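Local coordinates for uncharacterized protein (Nostoc punctiforme, PDB 2QDR) that is of unknown function but has the double-stranded beta-helix fold of the cupins and is a putative dioxygenase, at residues I235-E240 and V285-S290; Y53-T58 and S268-H273. All blocks are in the same frame, centred on the assembly; numbering follows the deposited sequence.

How the contacts relate
Three of the four segments lie in the C-terminal half of the chain; segment 53-58 comes from its N-terminal part and packs against that half. The contact centres are about 15 Å apart. The segments alternate along the chain: 53-58, 235-240, 268-273, 285-290. Strands 233-236 and 268-275 are antiparallel neighbours in one sheet, and there Gln236 N and Ser268 O, 3.0 Å apart, probably hydrogen-bond. Strands 54-57, 240-245 and 279-285 share the seven-stranded sheet. Contact 1 closes the turn that leads from strand 233-236 into the seven-stranded sheet. Contact 2 packs Tyr53 and the edge strand 54-57 of that sheet against strand 268-275 of the other.

Contact 1 of 2, residues I235-E240 and V285-S290; sequences IQPYNE and VDRDLS
The Tyr238 side chain takes the crowded position, with CG between its backbone N and carbonyl carbon (chi1 54°), and this turns the ring over Leu289. Leu289 CD2 lies over one ring face in a CH-pi contact, 3.6 Å from the Tyr238 ring centroid. Gln236 CB covers the opposite face. Val285 CG1 reaches Tyr238 CD1 at 3.5 Å. Asp286 adopts the same kind of first torsion (chi1 73°), which brings its carboxylate to Asn239. Asp286 OD1 accepts from Asn239 N at 3.0 Å, and Asp286 OD2 accepts from Asn239 ND2 at 3.1 Å. Each oxygen is met on its syn side, but well out of the carboxylate plane. The two bonds hold the carboxylate between backbone and side chain of one residue. Asp286 N returns a fairly straight bond to Asn239 O (165° at the hydrogen). Trp27 gives Asp286 OD1 a further, weak bond. The extended Arg287 chain runs past Tyr238 CB, and its NH1 donates to Pro237 O at 3.1 Å. Arg287 NH2 bonds weakly to Ser181 O of the second subunit, so this arginine also reaches the subunit interface. Pro237 is the centre of an inverse gamma turn that leads out of strand 233-236. Beyond the turn, Glu240 and Val285 form an antiparallel non-hydrogen-bonded pair, where strand 240-245 begins and its neighbour 279-285 ends, both inner strands of a double-stranded beta-helix sheet.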
ATOM      1  N   ILE A 235      12.968  20.279 -20.536  1.00 60.94           N
ATOM      2  CA  ILE A 235      12.434  20.514 -21.859  1.00 61.78           C
ATOM      3  C   ILE A 235      10.932  20.261 -21.656  1.00 61.68           C
ATOM      4  O   ILE A 235      10.522  19.166 -21.251  1.00 61.11           O
ATOM      5  CB  ILE A 235      13.080  19.615 -22.913  1.00 61.12           C
ATOM      6  CG1 ILE A 235      14.595  19.868 -22.946  1.00 58.97           C
ATOM      7  CG2 ILE A 235      12.420  19.865 -24.278  1.00 63.75           C
ATOM      8  CD1 ILE A 235      15.386  18.876 -23.746  1.00 59.96           C
ATOM      9  N   GLN A 236      10.134  21.300 -21.885  1.00 61.28           N
ATOM     10  CA  GLN A 236       8.694  21.256 -21.682  1.00 61.11           C
ATOM     11  C   GLN A 236       7.908  21.281 -22.992  1.00 61.17           C
ATOM     12  O   GLN A 236       7.570  22.365 -23.473  1.00 62.90           O
ATOM     13  CB  GLN A 236       8.282  22.434 -20.781  1.00 60.14           C
ATOM     14  CG  GLN A 236       8.855  22.330 -19.359  1.00 59.61           C
ATOM     15  CD  GLN A 236       8.359  23.417 -18.396  1.00 60.99           C
ATOM     16  OE1 GLN A 236       7.599  24.307 -18.769  1.00 63.22           O
ATOM     17  NE2 GLN A 236       8.800  23.340 -17.143  1.00 60.41           N
ATOM     18  N   PRO A 237       7.612  20.106 -23.598  1.00 60.55           N
ATOM     19  CA  PRO A 237       6.826  20.053 -24.851  1.00 60.58           C
ATOM     20  C   PRO A 237       5.322  20.352 -24.653  1.00 59.99           C
ATOM     21  O   PRO A 237       4.471  19.549 -25.017  1.00 59.20           O
ATOM     22  CB  PRO A 237       7.068  18.610 -25.328  1.00 59.14           C
ATOM     23  CG  PRO A 237       7.163  17.868 -24.089  1.00 60.59           C
ATOM     24  CD  PRO A 237       8.049  18.752 -23.230  1.00 60.86           C
ATOM     25  N   TYR A 238       5.012  21.532 -24.125  1.00 59.90           N
ATOM     26  CA  TYR A 238       3.646  21.939 -23.836  1.00 60.82           C
ATOM     27  C   TYR A 238       3.640  23.400 -23.419  1.00 60.99           C
ATOM     28  O   TYR A 238       4.695  23.941 -23.097  1.00 61.37           O
ATOM     29  CB  TYR A 238       3.051  21.067 -22.715  1.00 60.68           C
ATOM     30  CG  TYR A 238       3.899  21.023 -21.449  1.00 61.73           C
ATOM     31  CD1 TYR A 238       3.720  21.960 -20.431  1.00 60.17           C
ATOM     32  CD2 TYR A 238       4.883  20.055 -21.272  1.00 61.89           C
ATOM     33  CE1 TYR A 238       4.489  21.929 -19.281  1.00 65.07           C
ATOM     34  CE2 TYR A 238       5.657  20.023 -20.115  1.00 64.64           C
ATOM     35  CZ  TYR A 238       5.452  20.957 -19.123  1.00 61.71           C
ATOM     36  OH  TYR A 238       6.214  20.927 -17.978  1.00 60.36           O
ATOM     37  N   ASN A 239       2.470  24.037 -23.433  1.00 61.16           N
ATOM     38  CA  ASN A 239       2.351  25.431 -23.006  1.00 61.03           C
ATOM     39  C   ASN A 239       2.028  25.468 -21.530  1.00 60.98           C
ATOM     40  O   ASN A 239       1.223  24.663 -21.058  1.00 60.03           O
ATOM     41  CB  ASN A 239       1.270  26.180 -23.771  1.00 62.41           C
ATOM     42  CG  ASN A 239       1.564  26.296 -25.244  1.00 61.55           C
ATOM     43  OD1 ASN A 239       2.659  26.682 -25.646  1.00 57.62           O
ATOM     44  ND2 ASN A 239       0.555  26.024 -26.064  1.00 68.26           N
ATOM     45  N   GLU A 240       2.655  26.404 -20.814  1.00 62.05           N
ATOM     46  CA  GLU A 240       2.467  26.605 -19.378  1.00 62.63           C
ATOM     47  C   GLU A 240       2.599  28.077 -19.018  1.00 63.38           C
ATOM     48  O   GLU A 240       3.401  28.802 -19.621  1.00 63.76           O
ATOM     49  CB  GLU A 240       3.515  25.822 -18.578  1.00 62.23           C
ATOM     50  CG  GLU A 240       3.553  26.081 -17.026  1.00 61.83           C
ATOM     51  CD  GLU A 240       4.716  25.377 -16.317  1.00 64.31           C
ATOM     52  OE1 GLU A 240       5.312  24.433 -16.885  1.00 69.25           O
ATOM     53  OE2 GLU A 240       5.037  25.769 -15.174  1.00 67.46           O
ATOM     54  N   VAL A 285      -1.534  24.554 -17.304  1.00 60.82           N
ATOM     55  CA  VAL A 285      -0.853  23.767 -18.360  1.00 60.10           C
ATOM     56  C   VAL A 285      -1.854  23.115 -19.307  1.00 58.68           C
ATOM     57  O   VAL A 285      -2.805  22.507 -18.839  1.00 56.55           O
ATOM     58  CB  VAL A 285       0.050  22.668 -17.706  1.00 60.18           C
ATOM     59  CG1 VAL A 285       0.716  21.773 -18.741  1.00 62.93           C
ATOM     60  CG2 VAL A 285       1.115  23.294 -16.833  1.00 60.97           C
ATOM     61  N   ASP A 286      -1.603  23.177 -20.621  1.00 59.74           N
ATOM     62  CA  ASP A 286      -2.541  22.630 -21.642  1.00 59.66           C
ATOM     63  C   ASP A 286      -2.220  21.212 -22.155  1.00 60.21           C
ATOM     64  O   ASP A 286      -2.581  20.865 -23.282  1.00 59.79           O
ATOM     65  CB  ASP A 286      -2.686  23.614 -22.832  1.00 59.72           C
ATOM     66  CG  ASP A 286      -1.457  23.671 -23.764  1.00 59.86           C
ATOM     67  OD1 ASP A 286      -0.361  23.171 -23.432  1.00 60.25           O
ATOM     68  OD2 ASP A 286      -1.615  24.233 -24.872  1.00 62.89           O
ATOM     69  N   ARG A 287      -1.580  20.388 -21.328  1.00 60.96           N
ATOM     70  CA  ARG A 287      -1.232  19.021 -21.721  1.00 60.98           C
ATOM     71  C   ARG A 287      -1.168  18.117 -20.507  1.00 61.44           C
ATOM     72  O   ARG A 287      -0.838  18.571 -19.422  1.00 62.39           O
ATOM     73  CB  ARG A 287       0.116  18.991 -22.450  1.00 60.48           C
ATOM     74  CG  ARG A 287       0.515  17.598 -22.919  1.00 60.98           C
ATOM     75  CD  ARG A 287       1.709  17.579 -23.808  1.00 60.88           C
ATOM     76  NE  ARG A 287       1.873  16.241 -24.361  1.00 61.56           N
ATOM     77  CZ  ARG A 287       2.683  15.894 -25.363  1.00 58.06           C
ATOM     78  NH1 ARG A 287       3.439  16.785 -25.998  1.00 51.67           N
ATOM     79  NH2 ARG A 287       2.708  14.623 -25.759  1.00 60.44           N
ATOM     80  N   ASP A 288      -1.491  16.838 -20.708  1.00 62.10           N
ATOM     81  CA  ASP A 288      -1.449  15.834 -19.663  1.00 62.00           C
ATOM     82  C   ASP A 288       0.002  15.439 -19.457  1.00 62.61           C
ATOM     83  O   ASP A 288       0.602  14.807 -20.340  1.00 64.19           O
ATOM     84  CB  ASP A 288      -2.280  14.616 -20.073  1.00 62.15           C
ATOM     85  CG  ASP A 288      -2.323  13.519 -19.008  1.00 64.17           C
ATOM     86  OD1 ASP A 288      -1.850  13.706 -17.866  1.00 66.52           O
ATOM     87  OD2 ASP A 288      -2.851  12.439 -19.322  1.00 67.13           O
ATOM     88  N   LEU A 289       0.558  15.762 -18.287  1.00 62.12           N
ATOM     89  CA  LEU A 289       1.959  15.435 -17.983  1.00 62.09           C
ATOM     90  C   LEU A 289       2.170  14.077 -17.287  1.00 63.21           C
ATOM     91  O   LEU A 289       3.257  13.828 -16.768  1.00 64.82           O
ATOM     92  CB  LEU A 289       2.594  16.556 -17.154  1.00 61.77           C
ATOM     93  CG  LEU A 289       2.410  17.989 -17.675  1.00 63.27           C
ATOM     94  CD1 LEU A 289       3.257  18.950 -16.838  1.00 67.09           C
ATOM     95  CD2 LEU A 289       2.768  18.130 -19.137  1.00 66.60           C
ATOM     96  N   SER A 290       1.160  13.207 -17.277  1.00 64.37           N
ATOM     97  CA  SER A 290       1.282  11.880 -16.664  1.00 65.23           C
ATOM     98  C   SER A 290       1.963  10.896 -17.616  1.00 65.69           C
ATOM     99  O   SER A 290       2.559   9.907 -17.183  1.00 65.89           O
ATOM    100  CB  SER A 290      -0.094  11.336 -16.300  1.00 65.61           C
ATOM    101  OG  SER A 290      -0.879  11.173 -17.469  1.00 67.45           O
TER

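Contact 2 of 2, residues Y53-T58 and S268-H273; sequences YQFFDT and STLPRH
Pro271 CD lies over one face of the Tyr53 ring. The contact joins two sheets of the cupin-type double-stranded beta-helix, with Tyr53 and strand 54-57 on one side and strand 268-275 on the other. Pro271 CD makes the CH-pi contact at 3.9 Å from the Tyr53 ring centroid, about 20° off the ring normal and shifted toward the rim. Pro271 CG sits 3.6 Å from Tyr53 OH. Leu270 runs alongside Tyr53, pointing roughly the other way, and its CD1 meets Tyr53 CB at 3.8 Å. The same methyl also lies in the plane of the Phe55 ring, at its edge, 3.7 Å from Phe55 CZ. One leucine methyl thus touches both aromatic side chains. Phe55 also meets the Tyr254 ring, and Leu270 touches Cys264 of strand 260-264. No direct hydrogen bond crosses between the segments. Ser268 OG instead bonds to Pro265 O, and Thr269 OG1 to Trp127 of the second subunit. A bound buffer molecule, probably from crystallisation, lies beside Tyr53. One water links the backbones weakly, accepting from Tyr53 N at 3.4 Å and from Thr269 N at 3.3 Å.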
ATOM      1  N   TYR A  53      11.174  30.759 -22.744  1.00 59.04           N
ATOM      2  CA  TYR A  53      10.568  31.024 -21.442  1.00 58.12           C
ATOM      3  C   TYR A  53      10.712  32.510 -21.183  1.00 58.46           C
ATOM      4  O   TYR A  53      11.716  33.102 -21.595  1.00 59.60           O
ATOM      5  CB  TYR A  53      11.231  30.219 -20.309  1.00 57.08           C
ATOM      6  CG  TYR A  53      12.730  30.453 -20.117  1.00 57.76           C
ATOM      7  CD1 TYR A  53      13.208  31.516 -19.358  1.00 55.51           C
ATOM      8  CD2 TYR A  53      13.667  29.591 -20.686  1.00 57.72           C
ATOM      9  CE1 TYR A  53      14.569  31.732 -19.199  1.00 54.86           C
ATOM     10  CE2 TYR A  53      15.030  29.799 -20.526  1.00 55.26           C
ATOM     11  CZ  TYR A  53      15.475  30.867 -19.778  1.00 54.15           C
ATOM     12  OH  TYR A  53      16.822  31.080 -19.606  1.00 54.69           O
ATOM     13  N   GLN A  54       9.705  33.125 -20.564  1.00 58.38           N
ATOM     14  CA  GLN A  54       9.755  34.556 -20.235  1.00 58.67           C
ATOM     15  C   GLN A  54       9.207  34.781 -18.835  1.00 59.65           C
ATOM     16  O   GLN A  54       8.120  34.301 -18.524  1.00 58.79           O
ATOM     17  CB  GLN A  54       8.963  35.400 -21.216  1.00 58.52           C
ATOM     18  CG  GLN A  54       9.376  35.251 -22.666  1.00 57.88           C
ATOM     19  CD  GLN A  54       8.657  36.232 -23.563  1.00 58.02           C
ATOM     20  OE1 GLN A  54       8.352  37.347 -23.154  1.00 59.42           O
ATOM     21  NE2 GLN A  54       8.428  35.844 -24.806  1.00 59.30           N
ATOM     22  N   PHE A  55       9.962  35.514 -18.010  1.00 60.39           N
ATOM     23  CA  PHE A  55       9.585  35.819 -16.644  1.00 60.64           C
ATOM     24  C   PHE A  55       9.567  37.322 -16.428  1.00 60.71           C
ATOM     25  O   PHE A  55      10.459  38.020 -16.911  1.00 60.48           O
ATOM     26  CB  PHE A  55      10.597  35.250 -15.650  1.00 60.74           C
ATOM     27  CG  PHE A  55      11.025  33.833 -15.923  1.00 62.40           C
ATOM     28  CD1 PHE A  55      10.088  32.835 -16.108  1.00 62.46           C
ATOM     29  CD2 PHE A  55      12.376  33.472 -15.851  1.00 65.74           C
ATOM     30  CE1 PHE A  55      10.473  31.507 -16.325  1.00 62.49           C
ATOM     31  CE2 PHE A  55      12.783  32.139 -16.048  1.00 64.05           C
ATOM     32  CZ  PHE A  55      11.823  31.157 -16.290  1.00 63.52           C
ATOM     33  N   PHE A  56       8.580  37.824 -15.686  1.00 60.10           N
ATOM     34  CA  PHE A  56       8.505  39.262 -15.389  1.00 59.26           C
ATOM     35  C   PHE A  56       7.603  39.602 -14.194  1.00 59.72           C
ATOM     36  O   PHE A  56       6.697  38.847 -13.833  1.00 59.46           O
ATOM     37  CB  PHE A  56       8.073  40.075 -16.621  1.00 58.37           C
ATOM     38  CG  PHE A  56       6.775  39.646 -17.223  1.00 58.14           C
ATOM     39  CD1 PHE A  56       6.748  38.686 -18.229  1.00 56.35           C
ATOM     40  CD2 PHE A  56       5.579  40.228 -16.820  1.00 56.54           C
ATOM     41  CE1 PHE A  56       5.555  38.300 -18.809  1.00 56.11           C
ATOM     42  CE2 PHE A  56       4.375  39.844 -17.396  1.00 56.71           C
ATOM     43  CZ  PHE A  56       4.363  38.884 -18.397  1.00 55.19           C
ATOM     44  N   ASP A  57       7.892  40.757 -13.598  1.00 59.76           N
ATOM     45  CA  ASP A  57       7.175  41.276 -12.460  1.00 59.82           C
ATOM     46  C   ASP A  57       5.925  41.947 -12.999  1.00 59.54           C
ATOM     47  O   ASP A  57       6.029  42.871 -13.799  1.00 59.11           O
ATOM     48  CB  ASP A  57       8.062  42.283 -11.708  1.00 60.15           C
ATOM     49  CG  ASP A  57       7.452  42.792 -10.398  1.00 60.98           C
ATOM     50  OD1 ASP A  57       6.361  42.343  -9.979  1.00 60.61           O
ATOM     51  OD2 ASP A  57       8.096  43.666  -9.773  1.00 63.84           O
ATOM     52  N   THR A  58       4.750  41.482 -12.574  1.00 60.25           N
ATOM     53  CA  THR A  58       3.476  42.077 -13.009  1.00 61.31           C
ATOM     54  C   THR A  58       3.277  43.498 -12.440  1.00 62.16           C
ATOM     55  O   THR A  58       2.521  44.278 -13.028  1.00 62.97           O
ATOM     56  CB  THR A  58       2.250  41.184 -12.677  1.00 61.99           C
ATOM     57  OG1 THR A  58       2.158  40.953 -11.260  1.00 64.93           O
ATOM     58  CG2 THR A  58       2.352  39.850 -13.410  1.00 61.17           C
ATOM     59  N   SER A 268       9.994  24.844 -24.610  1.00 59.50           N
ATOM     60  CA  SER A 268      10.888  25.775 -23.938  1.00 59.58           C
ATOM     61  C   SER A 268      11.813  24.930 -23.081  1.00 58.62           C
ATOM     62  O   SER A 268      11.444  23.837 -22.674  1.00 57.81           O
ATOM     63  CB  SER A 268      10.126  26.743 -23.046  1.00 59.46           C
ATOM     64  OG  SER A 268       9.199  27.505 -23.777  1.00 60.33           O
ATOM     65  N   THR A 269      13.005  25.434 -22.812  1.00 59.24           N
ATOM     66  CA  THR A 269      13.991  24.719 -22.006  1.00 60.34           C
ATOM     67  C   THR A 269      14.171  25.494 -20.705  1.00 61.32           C
ATOM     68  O   THR A 269      14.957  26.444 -20.639  1.00 62.93           O
ATOM     69  CB  THR A 269      15.303  24.554 -22.778  1.00 60.83           C
ATOM     70  OG1 THR A 269      15.030  23.881 -24.011  1.00 58.58           O
ATOM     71  CG2 THR A 269      16.324  23.748 -21.958  1.00 62.02           C
ATOM     72  N   LEU A 270      13.429  25.088 -19.677  1.00 60.88           N
ATOM     73  CA  LEU A 270      13.470  25.778 -18.386  1.00 61.27           C
ATOM     74  C   LEU A 270      14.721  25.477 -17.568  1.00 61.75           C
ATOM     75  O   LEU A 270      15.056  24.307 -17.381  1.00 62.11           O
ATOM     76  CB  LEU A 270      12.219  25.476 -17.539  1.00 61.13           C
ATOM     77  CG  LEU A 270      10.957  26.274 -17.922  1.00 64.11           C
ATOM     78  CD1 LEU A 270      11.047  27.747 -17.464  1.00 65.39           C
ATOM     79  CD2 LEU A 270      10.622  26.207 -19.427  1.00 63.44           C
ATOM     80  N   PRO A 271      15.412  26.531 -17.071  1.00 62.51           N
ATOM     81  CA  PRO A 271      16.598  26.295 -16.242  1.00 62.09           C
ATOM     82  C   PRO A 271      16.305  25.602 -14.918  1.00 61.91           C
ATOM     83  O   PRO A 271      15.155  25.348 -14.582  1.00 62.45           O
ATOM     84  CB  PRO A 271      17.113  27.716 -15.948  1.00 62.90           C
ATOM     85  CG  PRO A 271      16.499  28.593 -16.977  1.00 61.89           C
ATOM     86  CD  PRO A 271      15.187  27.980 -17.282  1.00 62.91           C
ATOM     87  N   ARG A 272      17.364  25.322 -14.176  1.00 61.79           N
ATOM     88  CA  ARG A 272      17.270  24.661 -12.890  1.00 61.80           C
ATOM     89  C   ARG A 272      16.479  25.526 -11.917  1.00 62.02           C
ATOM     90  O   ARG A 272      16.634  26.739 -11.925  1.00 62.01           O
ATOM     91  CB  ARG A 272      18.678  24.437 -12.370  1.00 61.23           C
ATOM     92  CG  ARG A 272      18.838  23.630 -11.108  1.00 63.00           C
ATOM     93  CD  ARG A 272      20.332  23.531 -10.780  1.00 63.29           C
ATOM     94  NE  ARG A 272      20.621  22.497  -9.799  1.00 66.50           N
ATOM     95  CZ  ARG A 272      21.833  22.149  -9.351  1.00 67.11           C
ATOM     96  NH1 ARG A 272      22.939  22.763  -9.761  1.00 67.70           N
ATOM     97  NH2 ARG A 272      21.941  21.171  -8.465  1.00 70.92           N
ATOM     98  N   HIS A 273      15.627  24.893 -11.112  1.00 62.40           N
ATOM     99  CA  HIS A 273      14.792  25.551 -10.113  1.00 62.80           C
ATOM    100  C   HIS A 273      15.346  25.315  -8.727  1.00 61.64           C
ATOM    101  O   HIS A 273      15.558  24.161  -8.345  1.00 61.45           O
ATOM    102  CB  HIS A 273      13.379  25.002 -10.113  1.00 64.39           C
ATOM    103  CG  HIS A 273      12.558  25.388 -11.302  1.00 68.28           C
ATOM    104  ND1 HIS A 273      12.841  24.976 -12.588  1.00 71.06           N
ATOM    105  CD2 HIS A 273      11.389  26.069 -11.375  1.00 71.95           C
ATOM    106  CE1 HIS A 273      11.914  25.436 -13.411  1.00 72.96           C
ATOM    107  NE2 HIS A 273      11.016  26.094 -12.699  1.00 79.69           N
TER
HETATM  108  O   HOH W   1      13.598  28.573 -23.655  1.00 57.81           O